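Local atomic coordinates of Baccell_00875 (PDB entry 5NO8), a protein that probably acts as a polysaccharide lyase that removes L-rhamnose caps from glucuronic acid in complex arabinogalactan proteins. Residues A[43-48]-A[184-189]; A[52-57]-A[161-166]; A[146-151]-A[216-221]. All coordinates share one frame; numbering follows the deposited sequence. Where two conformers were deposited one is given.

Contact 1: residues A[43-48]-A[184-189]; sequences LTLKGD and FTPHLG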
loop_
_atom_site.group_PDB
_atom_site.type_symbol
_atom_site.label_atom_id
_atom_site.label_comp_id
_atom_site.label_asym_id
_atom_site.label_seq_id
_atom_site.Cartn_x
_atom_site.Cartn_y
_atom_site.Cartn_z
ATOM N N LEU A 43 -14.451 20.909 2.730
ATOM C CA LEU A 43 -13.908 21.205 1.416
ATOM C C LEU A 43 -14.715 20.363 0.453
ATOM O O LEU A 43 -14.716 19.139 0.552
ATOM C CB LEU A 43 -12.424 20.829 1.367
ATOM C CG LEU A 43 -11.449 21.655 0.529
ATOM C CD1 LEU A 43 -10.027 21.207 0.844
ATOM C CD2 LEU A 43 -11.733 21.492 -0.950
ATOM N N THR A 44 -15.444 21.031 -0.439
ATOM C CA THR A 44 -16.332 20.358 -1.378
ATOM C C THR A 44 -16.113 20.894 -2.775
ATOM O O THR A 44 -15.459 21.923 -2.968
ATOM C CB THR A 44 -17.819 20.561 -1.013
ATOM O OG1 THR A 44 -18.632 19.798 -1.906
ATOM C CG2 THR A 44 -18.206 22.002 -1.158
ATOM N N LEU A 45 -16.646 20.182 -3.762
ATOM C CA LEU A 45 -16.512 20.593 -5.153
ATOM C C LEU A 45 -17.915 20.887 -5.686
ATOM O O LEU A 45 -18.806 20.018 -5.644
ATOM C CB LEU A 45 -15.823 19.516 -5.964
ATOM C CG LEU A 45 -14.385 19.201 -5.521
ATOM C CD1 LEU A 45 -13.848 18.024 -6.294
ATOM C CD2 LEU A 45 -13.487 20.414 -5.729
ATOM N N LYS A 46 -18.104 22.118 -6.137
ATOM C CA LYS A 46 -19.418 22.548 -6.629
ATOM C C LYS A 46 -19.768 21.749 -7.873
ATOM O O LYS A 46 -18.977 21.680 -8.813
ATOM C CB LYS A 46 -19.409 24.027 -6.957
ATOM C CG LYS A 46 -20.799 24.597 -7.181
ATOM C CD LYS A 46 -20.707 25.830 -8.050
ATOM C CE LYS A 46 -22.080 26.404 -8.339
ATOM N NZ LYS A 46 -21.889 27.762 -8.930
ATOM N N GLY A 47 -20.937 21.119 -7.859
ATOM C CA GLY A 47 -21.365 20.295 -8.990
ATOM C C GLY A 47 -21.093 18.817 -8.831
ATOM O O GLY A 47 -21.461 18.031 -9.698
ATOM N N ASP A 48 -20.438 18.425 -7.735
ATOM C CA ASP A 48 -20.367 17.031 -7.356
ATOM C C ASP A 48 -21.749 16.648 -6.849
ATOM O O ASP A 48 -22.146 17.101 -5.769
ATOM C CB ASP A 48 -19.333 16.830 -6.239
ATOM C CG ASP A 48 -19.211 15.384 -5.795
ATOM O OD1 ASP A 48 -19.856 14.498 -6.401
ATOM O OD2 ASP A 48 -18.483 15.142 -4.795
ATOM N N PHE A 184 -15.613 7.655 -9.233
ATOM C CA PHE A 184 -16.498 8.627 -9.872
ATOM C C PHE A 184 -15.862 10.015 -9.756
ATOM O O PHE A 184 -15.418 10.396 -8.682
ATOM C CB PHE A 184 -17.873 8.669 -9.206
ATOM C CG PHE A 184 -18.528 7.327 -9.069
ATOM C CD1 PHE A 184 -18.986 6.651 -10.190
ATOM C CD2 PHE A 184 -18.689 6.738 -7.809
ATOM C CE1 PHE A 184 -19.595 5.403 -10.066
ATOM C CE2 PHE A 184 -19.294 5.496 -7.683
ATOM C CZ PHE A 184 -19.748 4.829 -8.809
ATOM N N THR A 185 -15.849 10.741 -10.861
ATOM C CA THR A 185 -15.375 12.118 -10.910
ATOM C C THR A 185 -16.419 13.027 -10.247
ATOM O O THR A 185 -17.578 12.628 -10.117
ATOM C CB THR A 185 -15.162 12.567 -12.359
ATOM O OG1 THR A 185 -16.383 12.429 -13.093
ATOM C CG2 THR A 185 -14.088 11.718 -13.047
ATOM N N PRO A 186 -16.031 14.216 -9.775
ATOM C CA PRO A 186 -14.651 14.699 -9.753
ATOM C C PRO A 186 -13.788 14.096 -8.647
ATOM O O PRO A 186 -14.280 13.637 -7.617
ATOM C CB PRO A 186 -14.825 16.186 -9.470
ATOM C CG PRO A 186 -16.035 16.233 -8.603
ATOM C CD PRO A 186 -16.952 15.182 -9.155
ATOM N N HIS A 187 -12.489 14.137 -8.903
ATOM C CA HIS A 187 -11.476 13.844 -7.917
ATOM C C HIS A 187 -10.802 15.152 -7.496
ATOM O O HIS A 187 -11.116 16.216 -8.018
ATOM C CB HIS A 187 -10.487 12.896 -8.539
ATOM C CG HIS A 187 -11.123 11.650 -9.053
ATOM N ND1 HIS A 187 -11.697 10.718 -8.224
ATOM C CD2 HIS A 187 -11.282 11.182 -10.320
ATOM C CE1 HIS A 187 -12.177 9.721 -8.955
ATOM N NE2 HIS A 187 -11.949 9.984 -10.230
ATOM N N LEU A 188 -9.879 15.057 -6.547
ATOM C CA LEU A 188 -9.208 16.225 -6.026
ATOM C C LEU A 188 -7.694 16.070 -6.101
ATOM O O LEU A 188 -7.169 14.997 -5.861
ATOM C CB LEU A 188 -9.614 16.419 -4.578
ATOM C CG LEU A 188 -9.384 17.786 -3.939
ATOM C CD1 LEU A 188 -10.438 18.758 -4.409
ATOM C CD2 LEU A 188 -9.439 17.697 -2.425
ATOM N N GLY A 189 -7.034 17.184 -6.362
ATOM C CA GLY A 189 -5.591 17.258 -6.400
ATOM C C GLY A 189 -5.081 18.386 -5.535
ATOM O O GLY A 189 -5.774 19.393 -5.333
HETATM O O HOH W 1 -19.609 12.449 -8.159
#
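Leu45 holds its CG anti to its carbonyl carbon (chi1 -62°) and its CD1 anti to CA (chi2 174°), and together these send CD1 to Pro186 and CD2 to Leu188. CD1 lies 3.6 Å from CG of Pro186, and the two side chains run past each other in opposite directions. CD2 meets CD1 of Leu188 at 3.7 Å. Leu188 has its own CG anti to the backbone N (chi1 -162°). The peptide bond before Pro186 is cis. Pro186 points towards the turn, and its CB and CG lie against Leu45 CD1. Asp48 packs against the same ring, with its CG 4.1 Å from Pro186 CD. Leu45 and Asp48 are the two ends of a type II turn, which brings both onto this proline. Asp48 N bonds to Leu45 O at 3.1 Å. One water donates to Asp48 OD1 at 2.7 Å and to Thr185 O at 2.8 Å, bridging the segments. OD1 also accepts from Arg50 N. OD2 forms a salt bridge with Arg180 and accepts from Met52 N. The contact is therefore an apolar seam with a buried carboxylate beside it. The several donors around that carboxylate would favour its charged form.

Contact 2: residues A[52-57]-A[161-166]; sequences MNWVVK and SRAHTH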
loop_
_atom_site.group_PDB
_atom_site.type_symbol
_atom_site.label_atom_id
_atom_site.label_comp_id
_atom_site.label_asym_id
_atom_site.label_seq_id
_atom_site.Cartn_x
_atom_site.Cartn_y
_atom_site.Cartn_z
ATOM N N MET A 52 -19.518 15.199 -1.754
ATOM C CA MET A 52 -18.510 14.653 -0.856
ATOM C C MET A 52 -17.744 15.771 -0.124
ATOM O O MET A 52 -17.429 16.807 -0.706
ATOM C CB MET A 52 -17.532 13.827 -1.692
ATOM C CG MET A 52 -16.313 13.396 -0.942
ATOM S SD MET A 52 -15.452 12.205 -1.935
ATOM C CE MET A 52 -14.040 12.092 -0.862
ATOM N N ASN A 53 -17.449 15.523 1.141
ATOM C CA ASN A 53 -16.517 16.342 1.928
ATOM C C ASN A 53 -15.151 15.673 1.851
ATOM O O ASN A 53 -15.013 14.519 2.225
ATOM C CB ASN A 53 -16.964 16.413 3.381
ATOM C CG ASN A 53 -16.148 17.409 4.204
ATOM O OD1 ASN A 53 -15.234 18.075 3.701
ATOM N ND2 ASN A 53 -16.506 17.538 5.468
ATOM N N TRP A 54 -14.179 16.386 1.317
ATOM C CA TRP A 54 -12.852 15.815 1.071
ATOM C C TRP A 54 -11.987 15.773 2.316
ATOM O O TRP A 54 -10.915 15.130 2.299
ATOM C CB TRP A 54 -12.165 16.554 -0.068
ATOM C CG TRP A 54 -12.849 16.264 -1.357
ATOM C CD1 TRP A 54 -13.959 16.903 -1.885
ATOM C CD2 TRP A 54 -12.545 15.204 -2.257
ATOM N NE1 TRP A 54 -14.318 16.318 -3.065
ATOM C CE2 TRP A 54 -13.469 15.277 -3.322
ATOM C CE3 TRP A 54 -11.549 14.221 -2.292
ATOM C CZ2 TRP A 54 -13.435 14.380 -4.394
ATOM C CZ3 TRP A 54 -11.510 13.351 -3.357
ATOM C CH2 TRP A 54 -12.454 13.430 -4.395
ATOM N N VAL A 55 -12.439 16.404 3.393
ATOM C CA VAL A 55 -11.767 16.288 4.697
ATOM C C VAL A 55 -12.599 15.564 5.750
ATOM O O VAL A 55 -13.842 15.521 5.693
ATOM C CB VAL A 55 -11.266 17.653 5.251
ATOM C CG1 VAL A 55 -10.285 18.302 4.299
ATOM C CG2 VAL A 55 -12.382 18.628 5.562
ATOM N N VAL A 56 -11.890 14.985 6.708
ATOM C CA VAL A 56 -12.486 14.401 7.893
ATOM C C VAL A 56 -13.080 15.558 8.689
ATOM O O VAL A 56 -12.454 16.606 8.778
ATOM C CB VAL A 56 -11.428 13.665 8.752
ATOM C CG1 VAL A 56 -12.065 13.022 9.985
ATOM C CG2 VAL A 56 -10.723 12.591 7.924
ATOM N N LYS A 57 -14.255 15.365 9.281
ATOM C CA LYS A 57 -14.805 16.400 10.171
ATOM C C LYS A 57 -13.981 16.493 11.434
ATOM O O LYS A 57 -13.580 15.479 12.002
ATOM C CB LYS A 57 -16.272 16.135 10.486
ATOM C CG LYS A 57 -17.159 16.437 9.284
ATOM C CD LYS A 57 -18.633 16.371 9.639
ATOM C CE LYS A 57 -19.041 14.944 9.930
ATOM N NZ LYS A 57 -20.516 14.793 9.981
ATOM N N SER A 161 -18.123 8.613 -1.258
ATOM C CA SER A 161 -17.853 9.739 -0.343
ATOM C C SER A 161 -16.535 9.713 0.430
ATOM O O SER A 161 -16.397 10.472 1.390
ATOM C CB SER A 161 -18.988 9.799 0.699
ATOM O OG SER A 161 -20.243 9.818 0.037
ATOM N N ARG A 162 -15.604 8.842 0.046
ATOM C CA ARG A 162 -14.259 8.802 0.644
ATOM C C ARG A 162 -13.236 8.744 -0.467
ATOM O O ARG A 162 -13.570 8.474 -1.619
ATOM C CB ARG A 162 -14.081 7.621 1.597
ATOM C CG ARG A 162 -15.043 7.586 2.783
ATOM C CD ARG A 162 -14.781 8.757 3.726
ATOM N NE ARG A 162 -15.595 8.694 4.928
ATOM C CZ ARG A 162 -16.870 9.093 5.005
ATOM N NH1 ARG A 162 -17.496 9.591 3.953
ATOM N NH2 ARG A 162 -17.526 8.972 6.152
ATOM N N ALA A 163 -11.984 9.008 -0.123
ATOM C CA ALA A 163 -10.932 9.100 -1.150
ATOM C C ALA A 163 -9.689 8.305 -0.771
ATOM O O ALA A 163 -9.240 8.360 0.369
ATOM C CB ALA A 163 -10.564 10.549 -1.381
ATOM N N HIS A 164 -9.141 7.598 -1.757
ATOM C CA HIS A 164 -7.783 7.049 -1.661
ATOM C C HIS A 164 -6.811 8.213 -1.879
ATOM O O HIS A 164 -6.787 8.826 -2.953
ATOM C CB HIS A 164 -7.574 5.979 -2.716
ATOM C CG HIS A 164 -8.450 4.782 -2.532
ATOM N ND1 HIS A 164 -8.539 4.112 -1.333
ATOM C CD2 HIS A 164 -9.241 4.110 -3.405
ATOM C CE1 HIS A 164 -9.349 3.075 -1.479
ATOM N NE2 HIS A 164 -9.799 3.061 -2.719
ATOM N N THR A 165 -6.025 8.517 -0.855
ATOM C CA THR A 165 -5.179 9.696 -0.870
ATOM C C THR A 165 -3.745 9.308 -1.237
ATOM O O THR A 165 -3.062 8.675 -0.459
ATOM C CB THR A 165 -5.297 10.369 0.504
ATOM O OG1 THR A 165 -6.699 10.626 0.749
ATOM C CG2 THR A 165 -4.596 11.653 0.521
ATOM N N HIS A 166 -3.322 9.670 -2.430
ATOM C CA HIS A 166 -2.012 9.273 -2.953
ATOM C C HIS A 166 -1.072 10.429 -2.700
ATOM O O HIS A 166 -1.117 11.443 -3.407
ATOM C CB HIS A 166 -2.145 8.941 -4.416
ATOM C CG HIS A 166 -3.059 7.779 -4.646
ATOM N ND1 HIS A 166 -2.809 6.535 -4.104
ATOM C CD2 HIS A 166 -4.268 7.691 -5.269
ATOM C CE1 HIS A 166 -3.816 5.724 -4.408
ATOM N NE2 HIS A 166 -4.701 6.392 -5.131
HETATM O O HOH W 2 -17.847 12.756 2.365
#
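Met52 and Ser161 bring the two backbones closest, with CA atoms 5.0 Å apart, and Trp54 and Arg162 follow at 7.2 Å as the chains spread. Met52 carries most of the contact on its side. Its CG is anti to the backbone N (chi1 170°), and the chain stays extended to the methyl, so the side chain lies along the backbone of residues 161-163. SD rests 3.6 Å from Ser161 C. CE reaches Arg162 C at 3.5 Å and also touches Ala163 CB. The same methyl sits over one face of the Trp54 indole, 3.5 Å above its plane and towards the rim. Ala163 CB approaches the indole obliquely, 3.6 Å from CZ3. The CB of Trp54 points away from the strand, but the far end of its ring returns to it.

The polar link is a water that accepts from Asn53 N and donates to Ser161 O. Ser161 O also accepts from Arg162 NH1 at 2.9 Å. That donor stands above the carbonyl plane, while the oxygen lies close to the guanidinium plane. Arg162 NE is held by Asn151 OD1. Asn53 OD1 accepts from Val55 N at 3.3 Å and from Leu43 N.

The first of these Asn53 bonds forms an Asx turn in the loop after strand 40-45. This loop lays Met52 and Trp54 over the 163-168 end of an eight-stranded antiparallel sheet, in which 163-168 is an outermost strand. The indole reaches inward from that edge across strands 175-180 and 187-194, touching Ala178, Arg180 and Leu188.

Contact 3: residues A[146-151]-A[216-221]; sequences TPFNDN and GIIALD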
loop_
_atom_site.group_PDB
_atom_site.type_symbol
_atom_site.label_atom_id
_atom_site.label_comp_id
_atom_site.label_asym_id
_atom_site.label_seq_id
_atom_site.Cartn_x
_atom_site.Cartn_y
_atom_site.Cartn_z
ATOM N N THR A 146 -3.523 18.089 6.892
ATOM C CA THR A 146 -4.306 17.992 5.659
ATOM C C THR A 146 -5.160 16.734 5.824
ATOM O O THR A 146 -4.818 15.660 5.296
ATOM C CB THR A 146 -3.426 17.936 4.392
ATOM O OG1 THR A 146 -2.554 16.805 4.474
ATOM C CG2 THR A 146 -2.629 19.224 4.203
ATOM N N PRO A 147 -6.248 16.838 6.601
ATOM C CA PRO A 147 -6.995 15.643 7.022
ATOM C C PRO A 147 -7.915 15.123 5.928
ATOM O O PRO A 147 -9.125 15.151 6.070
ATOM C CB PRO A 147 -7.750 16.117 8.259
ATOM C CG PRO A 147 -7.946 17.574 8.021
ATOM C CD PRO A 147 -6.717 18.042 7.298
ATOM N N PHE A 148 -7.311 14.628 4.852
ATOM C CA PHE A 148 -8.056 14.022 3.726
ATOM C C PHE A 148 -8.924 12.880 4.259
ATOM O O PHE A 148 -8.511 12.129 5.169
ATOM C CB PHE A 148 -7.118 13.496 2.635
ATOM C CG PHE A 148 -6.397 14.561 1.867
ATOM C CD1 PHE A 148 -7.004 15.197 0.792
ATOM C CD2 PHE A 148 -5.086 14.901 2.197
ATOM C CE1 PHE A 148 -6.333 16.181 0.065
ATOM C CE2 PHE A 148 -4.420 15.890 1.492
ATOM C CZ PHE A 148 -5.040 16.529 0.434
ATOM N N ASN A 149 -10.118 12.742 3.668
ATOM C CA ASN A 149 -11.165 11.836 4.169
ATOM C C ASN A 149 -10.938 10.412 3.659
ATOM O O ASN A 149 -11.678 9.916 2.806
ATOM C CB ASN A 149 -12.542 12.405 3.759
ATOM C CG ASN A 149 -13.680 11.923 4.633
ATOM O OD1 ASN A 149 -13.481 11.296 5.659
ATOM N ND2 ASN A 149 -14.912 12.243 4.208
ATOM N N ASP A 150 -9.859 9.803 4.144
ATOM C CA ASP A 150 -9.380 8.501 3.696
ATOM C C ASP A 150 -9.623 7.540 4.849
ATOM O O ASP A 150 -8.825 7.414 5.799
ATOM C CB ASP A 150 -7.894 8.562 3.314
ATOM C CG ASP A 150 -7.398 7.288 2.624
ATOM O OD1 ASP A 150 -7.968 6.178 2.856
ATOM O OD2 ASP A 150 -6.428 7.394 1.820
ATOM N N ASN A 151 -10.776 6.889 4.799
ATOM C CA ASN A 151 -11.172 5.947 5.830
ATOM C C ASN A 151 -12.297 5.052 5.283
ATOM O O ASN A 151 -12.795 5.296 4.189
ATOM C CB ASN A 151 -11.569 6.685 7.120
ATOM C CG ASN A 151 -12.514 7.829 6.859
ATOM O OD1 ASN A 151 -13.675 7.589 6.549
ATOM N ND2 ASN A 151 -12.011 9.088 6.958
ATOM N N GLY A 216 -6.325 7.510 9.464
ATOM C CA GLY A 216 -5.917 8.487 10.429
ATOM C C GLY A 216 -5.862 9.882 9.820
ATOM O O GLY A 216 -6.491 10.165 8.797
ATOM N N ILE A 217 -5.153 10.763 10.508
ATOM C CA ILE A 217 -5.057 12.173 10.151
ATOM C C ILE A 217 -3.687 12.440 9.553
ATOM O O ILE A 217 -2.705 12.283 10.230
ATOM C CB ILE A 217 -5.255 13.090 11.364
ATOM C CG1 ILE A 217 -6.628 12.849 12.024
ATOM C CG2 ILE A 217 -5.092 14.566 10.980
ATOM C CD1 ILE A 217 -7.823 13.042 11.131
ATOM N N ILE A 218 -3.666 12.879 8.310
ATOM C CA ILE A 218 -2.413 13.149 7.572
ATOM C C ILE A 218 -1.896 14.550 7.909
ATOM O O ILE A 218 -2.671 15.502 7.932
ATOM C CB ILE A 218 -2.651 13.022 6.057
ATOM C CG1 ILE A 218 -3.002 11.557 5.706
ATOM C CG2 ILE A 218 -1.455 13.530 5.257
ATOM C CD1 ILE A 218 -3.834 11.391 4.466
ATOM N N ALA A 219 -0.589 14.665 8.169
ATOM C CA ALA A 219 0.108 15.936 8.285
ATOM C C ALA A 219 1.248 15.965 7.262
ATOM O O ALA A 219 2.040 15.035 7.202
ATOM C CB ALA A 219 0.666 16.142 9.685
ATOM N N LEU A 220 1.293 16.992 6.437
ATOM C CA LEU A 220 2.367 17.124 5.447
ATOM C C LEU A 220 3.557 17.863 6.085
ATOM O O LEU A 220 3.393 18.983 6.600
ATOM C CB LEU A 220 1.854 17.840 4.202
ATOM C CG LEU A 220 0.700 17.135 3.475
ATOM C CD1 LEU A 220 0.381 17.861 2.196
ATOM C CD2 LEU A 220 0.950 15.656 3.160
ATOM N N ASP A 221 4.743 17.253 6.016
ATOM C CA ASP A 221 5.948 17.809 6.609
ATOM C C ASP A 221 6.704 18.723 5.666
ATOM O O ASP A 221 7.039 18.337 4.555
ATOM C CB ASP A 221 6.900 16.701 7.055
ATOM C CG ASP A 221 6.306 15.800 8.109
ATOM O OD1 ASP A 221 5.752 16.322 9.106
ATOM O OD2 ASP A 221 6.397 14.569 7.961
HETATM O O HOH W 3 -6.336 12.331 7.022
HETATM O O HOH W 4 -9.052 9.421 7.567
#
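Thr146 and Ile218 make the direct polar link. Thr146 N donates to Ile218 O at 2.9 Å, with an N-H...O angle of 166°. Two waters extend the polar contact. One donates to Phe148 O and to Gly216 O, and accepts from Ile218 N at 3.0 Å. The other joins Asp150 O, Asn151 ND2 and Gly216 O, so Gly216 O accepts from both waters. Asn151 ND2 also donates to Asn149 OD1 at 3.0 Å. Asp150 OD2 forms a salt bridge with Arg215 and accepts from Thr165 N.

Van der Waals packing makes up the rest. The hydroxyl of Thr146 lies among aliphatic carbons. It sits between the backbone N and the carbonyl carbon (chi1 59°), with OG1 3.4 Å from Leu220 CG and 3.5 Å from Ile218 CG2. OG1 is buried here and has no hydrogen-bond partner in the model. The Thr146 and Leu220 side chains cross at about a right angle. Two apolar pairs lie further along. Pro147 CB meets Ile217 CG2 at 4.1 Å. Ile218 CD1 approaches the Phe148 ring obliquely, and that ring also meets Trp72 edge-to-face.

The bond from Thr146 N continues the antiparallel pairing of strand 137-145 with strand 217-221 by one more step. Beyond it the chain enters two inverse gamma turns, centred on Pro147 and Asn149, and there the two waters bridge the backbones.

The three contacts follow one another on the same side of the protein's centre. In sequence, contact 2 is nested within the loop closed by contact 1, while contact 3 crosses both. Contacts 1 and 2 have centres about 10 Å apart and share a backbone link, with Leu43 O 2.9 Å from Trp54 N. Both also reach the eight-stranded antiparallel sheet, through strands 187-194 and 163-168. Contacts 2 and 3 are closer, with centres about 9 Å apart and Val56 N 2.8 Å from Pro147 O. Contacts 1 and 3 are about 17 Å apart between centres and meet through Leu188 and Phe148. Residues 52-57 therefore lie between strand 40-45 and loop 146-151, joining the outer two contacts.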